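Long-range contacts in putative calcium binding protein (Streptomyces coelicolor, PDB 3AKB), which binds calcium ions through EF-hand loops and is thought to take part in calcium-mediated regulation in this bacterium: residues R91-A96 / A157-F162; A29-L34 / A48-A53. The protein carries 2 engineered substitutions. One frame throughout, in Å; residues are numbered along the deposited sequence.

Contact 1 (R91-A96 / A157-F162). Engineered in segment 91-96: Met-95 (natural residue Ile).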
loop_
_atom_site.group_PDB
_atom_site.type_symbol
_atom_site.label_atom_id
_atom_site.label_comp_id
_atom_site.label_asym_id
_atom_site.label_seq_id
_atom_site.Cartn_x
_atom_site.Cartn_y
_atom_site.Cartn_z
ATOM N N ARG A 91 -9.718 10.678 2.166
ATOM C CA ARG A 91 -8.854 11.587 1.413
ATOM C C ARG A 91 -7.463 10.965 1.213
ATOM O O ARG A 91 -6.885 11.033 0.120
ATOM C CB ARG A 91 -8.763 12.948 2.110
ATOM C CG ARG A 91 -9.846 13.948 1.680
ATOM C CD ARG A 91 -9.284 15.365 1.727
ATOM N NE ARG A 91 -9.527 15.962 3.023
ATOM C CZ ARG A 91 -8.969 17.078 3.479
ATOM N NH1 ARG A 91 -8.094 17.772 2.755
ATOM N NH2 ARG A 91 -9.291 17.495 4.691
ATOM N N PHE A 92 -6.934 10.340 2.260
ATOM C CA PHE A 92 -5.643 9.676 2.112
ATOM C C PHE A 92 -5.730 8.526 1.106
ATOM O O PHE A 92 -4.875 8.400 0.232
ATOM C CB PHE A 92 -5.095 9.174 3.441
ATOM C CG PHE A 92 -3.734 8.521 3.316
ATOM C CD1 PHE A 92 -2.624 9.259 2.929
ATOM C CD2 PHE A 92 -3.573 7.181 3.594
ATOM C CE1 PHE A 92 -1.364 8.655 2.828
ATOM C CE2 PHE A 92 -2.298 6.565 3.498
ATOM C CZ PHE A 92 -1.203 7.311 3.096
ATOM N N ALA A 93 -6.784 7.709 1.215
ATOM C CA ALA A 93 -6.997 6.605 0.268
ATOM C C ALA A 93 -7.096 7.092 -1.170
ATOM O O ALA A 93 -6.617 6.404 -2.082
ATOM C CB ALA A 93 -8.228 5.805 0.644
ATOM N N GLU A 94 -7.704 8.264 -1.388
ATOM C CA GLU A 94 -7.690 8.860 -2.711
ATOM C C GLU A 94 -6.291 9.200 -3.214
ATOM O O GLU A 94 -6.034 9.090 -4.419
ATOM C CB GLU A 94 -8.615 10.084 -2.817
ATOM C CG GLU A 94 -10.097 9.754 -2.730
ATOM C CD GLU A 94 -10.568 8.718 -3.764
ATOM O OE1 GLU A 94 -10.146 8.802 -4.940
ATOM O OE2 GLU A 94 -11.343 7.809 -3.381
ATOM N N MET A 95 -5.390 9.616 -2.323
ATOM C CA MET A 95 -3.992 9.887 -2.731
ATOM C C MET A 95 -3.298 8.586 -3.147
ATOM O O MET A 95 -2.371 8.605 -3.966
ATOM C CB MET A 95 -3.215 10.601 -1.616
ATOM C CG MET A 95 -3.788 11.971 -1.274
ATOM S SD MET A 95 -3.237 13.274 -2.401
ATOM C CE MET A 95 -1.546 13.648 -1.935
ATOM N N ALA A 96 -3.787 7.467 -2.609
ATOM C CA ALA A 96 -3.281 6.120 -2.975
ATOM C C ALA A 96 -3.927 5.495 -4.199
ATOM O O ALA A 96 -3.450 4.447 -4.685
ATOM C CB ALA A 96 -3.424 5.153 -1.814
ATOM N N ALA A 157 -10.737 -0.699 1.730
ATOM C CA ALA A 157 -9.942 -1.526 2.677
ATOM C C ALA A 157 -8.640 -0.816 3.070
ATOM O O ALA A 157 -8.205 -0.877 4.219
ATOM C CB ALA A 157 -9.634 -2.878 2.091
ATOM N N PHE A 158 -8.026 -0.141 2.103
ATOM C CA PHE A 158 -6.806 0.604 2.350
ATOM C C PHE A 158 -7.127 1.749 3.329
ATOM O O PHE A 158 -6.417 1.922 4.323
ATOM C CB PHE A 158 -6.257 1.107 1.009
ATOM C CG PHE A 158 -5.010 1.951 1.122
ATOM C CD1 PHE A 158 -3.763 1.393 0.855
ATOM C CD2 PHE A 158 -5.092 3.316 1.442
ATOM C CE1 PHE A 158 -2.605 2.164 0.968
ATOM C CE2 PHE A 158 -3.939 4.099 1.536
ATOM C CZ PHE A 158 -2.702 3.523 1.288
ATOM N N ALA A 159 -8.221 2.471 3.065
ATOM C CA ALA A 159 -8.691 3.567 3.927
ATOM C C ALA A 159 -8.920 3.080 5.366
ATOM O O ALA A 159 -8.521 3.743 6.336
ATOM C CB ALA A 159 -9.972 4.171 3.373
ATOM N N ARG A 160 -9.561 1.920 5.504
ATOM C CA ARG A 160 -9.831 1.323 6.809
ATOM C C ARG A 160 -8.556 0.860 7.520
ATOM O O ARG A 160 -8.377 1.101 8.727
ATOM C CB ARG A 160 -10.795 0.138 6.677
ATOM C CG ARG A 160 -12.256 0.501 6.435
ATOM C CD ARG A 160 -13.121 -0.752 6.245
ATOM N NE ARG A 160 -12.721 -1.514 5.057
ATOM C CZ ARG A 160 -13.496 -2.404 4.434
ATOM N NH1 ARG A 160 -14.713 -2.673 4.895
ATOM N NH2 ARG A 160 -13.054 -3.038 3.361
ATOM N N TYR A 161 -7.671 0.170 6.798
ATOM C CA TYR A 161 -6.438 -0.328 7.416
ATOM C C TYR A 161 -5.603 0.819 8.005
ATOM O O TYR A 161 -5.030 0.658 9.090
ATOM C CB TYR A 161 -5.593 -1.150 6.430
ATOM C CG TYR A 161 -4.275 -1.601 7.010
ATOM C CD1 TYR A 161 -4.211 -2.608 7.966
ATOM C CD2 TYR A 161 -3.085 -0.993 6.619
ATOM C CE1 TYR A 161 -2.977 -3.002 8.511
ATOM C CE2 TYR A 161 -1.846 -1.397 7.150
ATOM C CZ TYR A 161 -1.812 -2.381 8.095
ATOM O OH TYR A 161 -0.596 -2.766 8.617
ATOM N N PHE A 162 -5.552 1.964 7.317
ATOM C CA PHE A 162 -4.771 3.112 7.823
ATOM C C PHE A 162 -5.558 4.053 8.781
ATOM O O PHE A 162 -5.085 5.150 9.164
ATOM C CB PHE A 162 -4.023 3.825 6.682
ATOM C CG PHE A 162 -2.871 3.005 6.124
ATOM C CD1 PHE A 162 -1.748 2.764 6.906
ATOM C CD2 PHE A 162 -2.946 2.408 4.864
ATOM C CE1 PHE A 162 -0.682 1.982 6.428
ATOM C CE2 PHE A 162 -1.883 1.641 4.373
ATOM C CZ PHE A 162 -0.756 1.417 5.161
#

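Contact 2 (A29-L34 / A48-A53). Engineered in segment 29-34: Met-33 (natural residue Leu).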
loop_
_atom_site.group_PDB
_atom_site.type_symbol
_atom_site.label_atom_id
_atom_site.label_comp_id
_atom_site.label_asym_id
_atom_site.label_seq_id
_atom_site.Cartn_x
_atom_site.Cartn_y
_atom_site.Cartn_z
ATOM N N ALA A 29 9.052 -1.088 -2.973
ATOM C CA ALA A 29 7.799 -1.837 -2.984
ATOM C C ALA A 29 7.330 -2.024 -4.428
ATOM O O ALA A 29 6.933 -3.123 -4.821
ATOM C CB ALA A 29 6.718 -1.141 -2.119
ATOM N N ALA A 30 7.355 -0.953 -5.216
ATOM C CA ALA A 30 6.983 -1.042 -6.605
ATOM C C ALA A 30 7.909 -2.017 -7.333
ATOM O O ALA A 30 7.438 -2.869 -8.099
ATOM C CB ALA A 30 7.030 0.348 -7.238
ATOM N N LYS A 31 9.218 -1.930 -7.073
ATOM C CA LYS A 31 10.185 -2.820 -7.727
ATOM C C LYS A 31 9.841 -4.290 -7.408
ATOM O O LYS A 31 9.828 -5.156 -8.286
ATOM C CB LYS A 31 11.612 -2.498 -7.249
ATOM C CG LYS A 31 12.654 -3.369 -7.894
ATOM C CD LYS A 31 14.056 -3.015 -7.434
ATOM C CE LYS A 31 14.717 -2.059 -8.389
ATOM N NZ LYS A 31 16.213 -2.231 -8.395
ATOM N N ALA A 32 9.529 -4.561 -6.146
ATOM C CA ALA A 32 9.315 -5.946 -5.718
ATOM C C ALA A 32 8.026 -6.491 -6.325
ATOM O O ALA A 32 7.961 -7.664 -6.715
ATOM C CB ALA A 32 9.303 -6.047 -4.182
ATOM N N MET A 33 7.003 -5.646 -6.435
ATOM C CA MET A 33 5.755 -6.125 -7.026
ATOM C C MET A 33 5.932 -6.404 -8.521
ATOM O O MET A 33 5.429 -7.397 -9.034
ATOM C CB MET A 33 4.595 -5.128 -6.833
ATOM C CG MET A 33 3.263 -5.734 -7.176
ATOM S SD MET A 33 1.894 -4.525 -7.520
ATOM C CE MET A 33 0.629 -5.773 -7.960
ATOM N N LEU A 34 6.633 -5.513 -9.218
ATOM C CA LEU A 34 6.924 -5.743 -10.625
ATOM C C LEU A 34 7.715 -7.025 -10.848
ATOM O O LEU A 34 7.453 -7.763 -11.828
ATOM C CB LEU A 34 7.679 -4.536 -11.203
ATOM C CG LEU A 34 6.835 -3.266 -11.241
ATOM C CD1 LEU A 34 7.736 -2.072 -11.613
ATOM C CD2 LEU A 34 5.647 -3.348 -12.181
ATOM N N ALA A 48 3.508 3.245 -14.683
ATOM C CA ALA A 48 2.339 3.694 -13.943
ATOM C C ALA A 48 2.458 3.297 -12.474
ATOM O O ALA A 48 2.006 4.040 -11.620
ATOM C CB ALA A 48 1.049 3.148 -14.553
ATOM N N LEU A 49 3.050 2.135 -12.180
ATOM C CA LEU A 49 3.217 1.727 -10.787
ATOM C C LEU A 49 4.210 2.616 -10.036
ATOM O O LEU A 49 3.931 3.056 -8.929
ATOM C CB LEU A 49 3.596 0.254 -10.649
ATOM C CG LEU A 49 3.476 -0.266 -9.211
ATOM C CD1 LEU A 49 2.008 -0.393 -8.832
ATOM C CD2 LEU A 49 4.188 -1.590 -9.092
ATOM N N TYR A 50 5.353 2.901 -10.648
ATOM C CA TYR A 50 6.307 3.831 -10.012
ATOM C C TYR A 50 5.692 5.201 -9.834
ATOM O O TYR A 50 5.860 5.811 -8.783
ATOM C CB TYR A 50 7.596 3.910 -10.829
ATOM C CG TYR A 50 8.555 2.788 -10.554
ATOM C CD1 TYR A 50 9.210 2.722 -9.329
ATOM C CD2 TYR A 50 8.817 1.796 -11.511
ATOM C CE1 TYR A 50 10.111 1.694 -9.044
ATOM C CE2 TYR A 50 9.726 0.766 -11.252
ATOM C CZ TYR A 50 10.383 0.722 -10.006
ATOM O OH TYR A 50 11.281 -0.275 -9.703
ATOM N N GLY A 51 4.987 5.705 -10.839
ATOM C CA GLY A 51 4.333 7.001 -10.708
ATOM C C GLY A 51 3.336 7.030 -9.559
ATOM O O GLY A 51 3.282 7.993 -8.774
ATOM N N GLY A 52 2.534 5.976 -9.448
ATOM C CA GLY A 52 1.554 5.933 -8.360
ATOM C C GLY A 52 2.204 5.820 -6.997
ATOM O O GLY A 52 1.754 6.431 -6.035
ATOM N N ALA A 53 3.291 5.048 -6.921
ATOM C CA ALA A 53 4.010 4.878 -5.664
ATOM C C ALA A 53 4.622 6.200 -5.228
ATOM O O ALA A 53 4.568 6.542 -4.042
ATOM C CB ALA A 53 5.100 3.832 -5.807
#

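Contact 1 (R91-A96 / A157-F162)
The ring of Phe-158 lies between Ala-96 on one face and Phe-162 on the other. Across the contact, CB of Ala-96 sits 3.9 Å from the Phe-158 ring centroid, a CH-pi approach displaced toward the rim, near the CE2–CZ bond. CD2 of Phe-162, the residue just past the end of helix 151-161, lies over the centre of the opposite face. Phe-162 also meets Phe-92, whose ring it approaches at the edge, CD2 to CE2 at 4.4 Å. Phe-92 and Phe-158 come together through their CE2 atoms, 3.6 Å apart. Their planes are inclined by only 27°, yet the rings are slid so far that they barely overlap. Both have CG anti to the backbone N (chi1 near 180°), which carries each ring into the space between the helices.

Beside the rings the backbones draw close: Ala-93 and Ala-159 touch CB to CB at 3.6 Å, and their CA atoms are 5.0 Å apart. Two methyl groups here let the axes approach to 8.7 Å while crossing at 128°. Phe-92 continues onto Leu-56, Leu-60 and Ile-63 of helix 44-64, and Phe-162 stacks with Phe-13. The result is an aromatic cluster joining helix 89-107, which leads into the calcium loop beginning at Asp-108, to helix 151-161, which follows the one beginning at Asp-142. This is consistent with EF-hand proteins, in which helices flanking calcium loops pack through aromatic and aliphatic side chains.

Contact 2 (A29-L34 / A48-A53)
Leu-49 sets its CD2 methyl against Ala-30, Met-33 and Leu-34, the first group of apolar contacts. CB of Ala-30 lies 3.9 Å from CD2 of Leu-49. The same methyl is 3.8 Å from CG of Leu-34. SD of Met-33 comes to 4.0 Å from CD2 of Leu-49. The methyl also rests in van der Waals contact on the carbonyl O of Ala-30, which accepts the helix bond from Leu-34 N. With CG anti to the backbone N (chi1 -167°), the branched end of Leu-49 is directed at the other helix. Leu-34 and Leu-49 run past each other in opposite senses, whereas the extended chain of Met-33, an engineered residue, crosses Leu-49 at about a right angle. Further along, the CB atoms of Ala-30 and Ala-53 face each other at 4.2 Å.

The aromatic contacts belong to Tyr-50. Ala-30 places its CB over one face of the ring, 4.1 Å from the centroid and 26° off the normal, a CH-pi contact. CD1 of Leu-34 approaches CE2 of Tyr-50 to 3.5 Å, so Ala-30 and Leu-34, one helical turn apart, meet different parts of the same ring.

At the margin, the phenol reaches Lys-31: OH of Tyr-50 lies 3.3 Å from CB of Lys-31. This is contact with the aliphatic root of the lysine.

The two helices run nearly antiparallel, at 152°, and no hydrogen bond or salt bridge joins these segments. Leu-49 also touches Phe-99, and Met-33 reaches Ala-103 and Ala-107, so helix 89-107 continues the apolar layer. The chemistry implies that shape and burial of carbon hold this pair together, with the amino end of Lys-31 leading away and the Tyr-50 OH set against the lysine's CB.

In the fold
From the N terminus, the chain passes through the first calcium loop into helix 23-37, turns, and comes back along helix 44-64; contact 2 closes that short excursion, with 13 residues between its segments. The second calcium loop and helix 74-87 follow before contact 1 opens on helix 89-107. Contact 1 closes 60 residues later, on helix 151-161, after the third and fourth loops. The two closures are thus in series, neither nested nor crossed, with centres about 17 Å apart on opposite sides of the chain's centre. Helices 44-64 and 89-107 link them: each supplies one segment and touches the other contact, tying the part carrying the first two calcium loops to that carrying the last two.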